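Local coordinates for protein aeromonas extracellular serine protease (Aeromonas sobria, PDB 3HJR) that cleaves peptide bonds after paired basic residues as a kexin-like, calcium-binding serine protease and probable virulence factor that acts on host plasma proteins, at residues A[556-561]-A[573-578]. Residues are numbered along the deposited sequence; the frame is centred on the assembly and turned at random.
Sequences NGTRQV and TLTERN. With CA (calcium ion), chain C.
CG of Arg559 and of Glu576 both lie beside their backbone N, opposite the carbonyl carbon (chi1 -71° and -63°); a further bend at chi3 of the arginine lays its guanidinium side-on to the extended glutamate. NE of Arg559 reaches OE1 of Glu576 at 2.9 Å, close to the guanidinium plane, while NH1 holds OE2 at 3.1 Å. Both nitrogens come from above the carboxylate, whose plane stands 71° from that of the guanidinium. The pair illustrates how directly paired residues of adjacent strands project to one face, where opposite charges can bond. OE1 is shared with Arg232 and NH2 of Arg559 pairs with Asp488, a network that probably favours the ionised glutamate. Beneath it the backbones are joined antiparallel, Arg559 with Glu576 and Val561 with Leu574 as hydrogen-bonded pairs; Val561 N gives a 2.8 Å bond to Leu574 O. On the other face, one water links Gln560 NE2, weakly, to Thr575 OG1. Past the strands, Asn578 lays its amide against Asn556 and binds calcium through OD1 at 2.6 Å, a site shared with Asp454, Asp488, Asp553, Asn579 and the carbonyl of Ala555. Arg559, holding Asp488, ties hairpin to metal site within the P-domain. Helix 512-519 covers Leu574 and Glu576, and the hairpin extends a sheet begun by subtilisin-domain strands 222-225 and 228-233, joining the two domains, with strand 571-576 outermost.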
ATOM      1  N   ASN A 556      27.627  11.161   5.752  1.00  5.92           N
ATOM      2  CA  ASN A 556      28.973  10.657   5.510  1.00  6.62           C
ATOM      3  C   ASN A 556      29.502   9.709   6.600  1.00  7.58           C
ATOM      4  O   ASN A 556      30.676   9.321   6.595  1.00  8.22           O
ATOM      5  CB  ASN A 556      29.921  11.828   5.233  1.00  7.06           C
ATOM      6  CG  ASN A 556      30.130  12.739   6.443  1.00  8.86           C
ATOM      7  OD1 ASN A 556      30.924  13.678   6.369  1.00 16.49           O
ATOM      8  ND2 ASN A 556      29.439  12.485   7.539  1.00  9.33           N
ATOM      9  N   GLY A 557      28.624   9.312   7.519  1.00  8.82           N
ATOM     10  CA  GLY A 557      28.996   8.389   8.579  1.00  8.51           C
ATOM     11  C   GLY A 557      28.825   6.937   8.156  1.00  9.06           C
ATOM     12  O   GLY A 557      28.108   6.637   7.245  1.00 10.21           O
ATOM     13  N   THR A 558      29.489   6.035   8.860  1.00 10.43           N
ATOM     14  CA  THR A 558      29.344   4.607   8.616  1.00 10.05           C
ATOM     15  C   THR A 558      28.016   4.097   9.208  1.00  9.64           C
ATOM     16  O   THR A 558      27.527   4.613  10.208  1.00 10.75           O
ATOM     17  CB  THR A 558      30.560   3.872   9.210  1.00 11.40           C
ATOM     18  OG1 THR A 558      31.776   4.500   8.752  1.00 13.83           O
ATOM     19  CG2 THR A 558      30.654   2.451   8.668  1.00 11.88           C
ATOM     20  N   ARG A 559      27.420   3.087   8.580  1.00  8.68           N
ATOM     21  CA  ARG A 559      26.192   2.479   9.083  1.00  8.47           C
ATOM     22  C   ARG A 559      26.354   0.995   9.084  1.00  8.67           C
ATOM     23  O   ARG A 559      27.107   0.479   8.274  1.00  7.98           O
ATOM     24  CB  ARG A 559      25.017   2.815   8.180  1.00  7.37           C
ATOM     25  CG  ARG A 559      24.607   4.265   8.281  1.00  7.83           C
ATOM     26  CD  ARG A 559      23.361   4.582   7.487  1.00  8.81           C
ATOM     27  NE  ARG A 559      23.501   4.295   6.041  1.00  7.24           N
ATOM     28  CZ  ARG A 559      23.919   5.199   5.143  1.00  5.81           C
ATOM     29  NH1 ARG A 559      23.999   4.895   3.856  1.00  8.85           N
ATOM     30  NH2 ARG A 559      24.188   6.445   5.521  1.00  7.36           N
ATOM     31  N   GLN A 560      25.697   0.321  10.021  1.00 10.58           N
ATOM     32  CA  GLN A 560      25.649  -1.153  10.015  1.00 11.42           C
ATOM     33  C   GLN A 560      24.240  -1.690   9.744  1.00 11.69           C
ATOM     34  O   GLN A 560      23.245  -1.118  10.152  1.00 12.84           O
ATOM     35  CB  GLN A 560      26.218  -1.748  11.295  1.00 12.18           C
ATOM     36  CG  GLN A 560      27.659  -1.280  11.549  1.00 15.08           C
ATOM     37  CD  GLN A 560      28.366  -2.047  12.621  1.00 19.42           C
ATOM     38  OE1 GLN A 560      27.931  -2.067  13.773  1.00 21.61           O
ATOM     39  NE2 GLN A 560      29.496  -2.653  12.264  1.00 24.96           N
ATOM     40  N   VAL A 561      24.204  -2.791   9.015  1.00 11.36           N
ATOM     41  CA  VAL A 561      22.986  -3.494   8.668  1.00 12.20           C
ATOM     42  C   VAL A 561      23.128  -4.953   9.096  1.00 12.46           C
ATOM     43  O   VAL A 561      24.113  -5.614   8.785  1.00 13.21           O
ATOM     44  CB  VAL A 561      22.734  -3.420   7.157  1.00 13.05           C
ATOM     45  CG1 VAL A 561      21.491  -4.181   6.812  1.00 14.50           C
ATOM     46  CG2 VAL A 561      22.590  -1.952   6.696  1.00 13.64           C
ATOM     47  N   THR A 573      27.006  -9.096   9.745  1.00 11.00           N
ATOM     48  CA  THR A 573      26.844  -7.652   9.789  1.00 10.61           C
ATOM     49  C   THR A 573      27.443  -7.071   8.513  1.00 11.00           C
ATOM     50  O   THR A 573      28.603  -7.377   8.158  1.00 10.93           O
ATOM     51  CB  THR A 573      27.536  -7.087  11.015  1.00 11.37           C
ATOM     52  OG1 THR A 573      26.813  -7.478  12.191  1.00  8.19           O
ATOM     53  CG2 THR A 573      27.496  -5.560  11.033  1.00 11.98           C
ATOM     54  N   LEU A 574      26.644  -6.243   7.861  1.00 11.26           N
ATOM     55  CA  LEU A 574      27.048  -5.483   6.678  1.00 12.45           C
ATOM     56  C   LEU A 574      27.390  -4.056   7.087  1.00 12.55           C
ATOM     57  O   LEU A 574      26.641  -3.446   7.854  1.00 13.82           O
ATOM     58  CB  LEU A 574      25.897  -5.488   5.687  1.00 12.61           C
ATOM     59  CG  LEU A 574      26.071  -4.739   4.374  1.00 14.90           C
ATOM     60  CD1 LEU A 574      27.067  -5.460   3.502  1.00 14.25           C
ATOM     61  CD2 LEU A 574      24.737  -4.605   3.690  1.00 16.04           C
ATOM     62  N   THR A 575      28.498  -3.527   6.574  1.00 12.32           N
ATOM     63  CA  THR A 575      28.908  -2.145   6.851  1.00 13.01           C
ATOM     64  C   THR A 575      28.846  -1.316   5.564  1.00 12.67           C
ATOM     65  O   THR A 575      29.474  -1.639   4.570  1.00 13.47           O
ATOM     66  CB  THR A 575      30.321  -2.080   7.451  1.00 13.34           C
ATOM     67  OG1 THR A 575      30.382  -2.811   8.691  1.00 13.91           O
ATOM     68  CG2 THR A 575      30.669  -0.660   7.848  1.00 14.21           C
ATOM     69  N   GLU A 576      28.060  -0.259   5.587  1.00 12.08           N
ATOM     70  CA  GLU A 576      28.044   0.710   4.502  1.00 11.91           C
ATOM     71  C   GLU A 576      29.096   1.752   4.776  1.00 11.61           C
ATOM     72  O   GLU A 576      28.997   2.474   5.754  1.00 12.47           O
ATOM     73  CB  GLU A 576      26.721   1.442   4.457  1.00 11.51           C
ATOM     74  CG  GLU A 576      25.504   0.585   4.180  1.00 12.45           C
ATOM     75  CD  GLU A 576      24.300   1.448   3.923  1.00 11.18           C
ATOM     76  OE1 GLU A 576      23.458   1.636   4.838  1.00 11.01           O
ATOM     77  OE2 GLU A 576      24.202   1.977   2.809  1.00  9.93           O
ATOM     78  N   ARG A 577      30.122   1.802   3.938  1.00 11.99           N
ATOM     79  CA  ARG A 577      31.156   2.836   4.015  1.00 11.37           C
ATOM     80  C   ARG A 577      30.795   4.014   3.113  1.00 10.42           C
ATOM     81  O   ARG A 577      30.228   3.840   2.057  1.00  8.56           O
ATOM     82  CB  ARG A 577      32.494   2.270   3.569  1.00 11.89           C
ATOM     83  CG  ARG A 577      33.016   1.111   4.408  1.00 14.73           C
ATOM     84  CD  ARG A 577      34.534   0.957   4.365  1.00 18.94           C
ATOM     85  NE  ARG A 577      35.092   1.302   3.046  1.00 22.09           N
ATOM     86  CZ  ARG A 577      36.194   2.028   2.821  1.00 24.92           C
ATOM     87  NH1 ARG A 577      36.570   2.268   1.565  1.00 25.58           N
ATOM     88  NH2 ARG A 577      36.935   2.512   3.822  1.00 27.17           N
ATOM     89  N   ASN A 578      31.136   5.218   3.531  1.00  9.23           N
ATOM     90  CA  ASN A 578      30.802   6.396   2.757  1.00  8.64           C
ATOM     91  C   ASN A 578      31.373   6.387   1.339  1.00  8.54           C
ATOM     92  O   ASN A 578      32.441   5.809   1.101  1.00  6.08           O
ATOM     93  CB  ASN A 578      31.321   7.614   3.484  1.00  8.80           C
ATOM     94  CG  ASN A 578      30.685   8.889   3.021  1.00  8.02           C
ATOM     95  OD1 ASN A 578      29.470   8.965   2.795  1.00  7.79           O
ATOM     96  ND2 ASN A 578      31.503   9.928   2.919  1.00 10.66           N
TER
HETATM   97 CA    CA C 602      27.671  10.297   1.527  1.00 33.23          CA
HETATM   98  O   HOH W   1      32.545   4.991   5.958  1.00 50.25           O
HETATM   99  O   HOH W   2      31.767  -2.006  10.754  1.00 35.20           O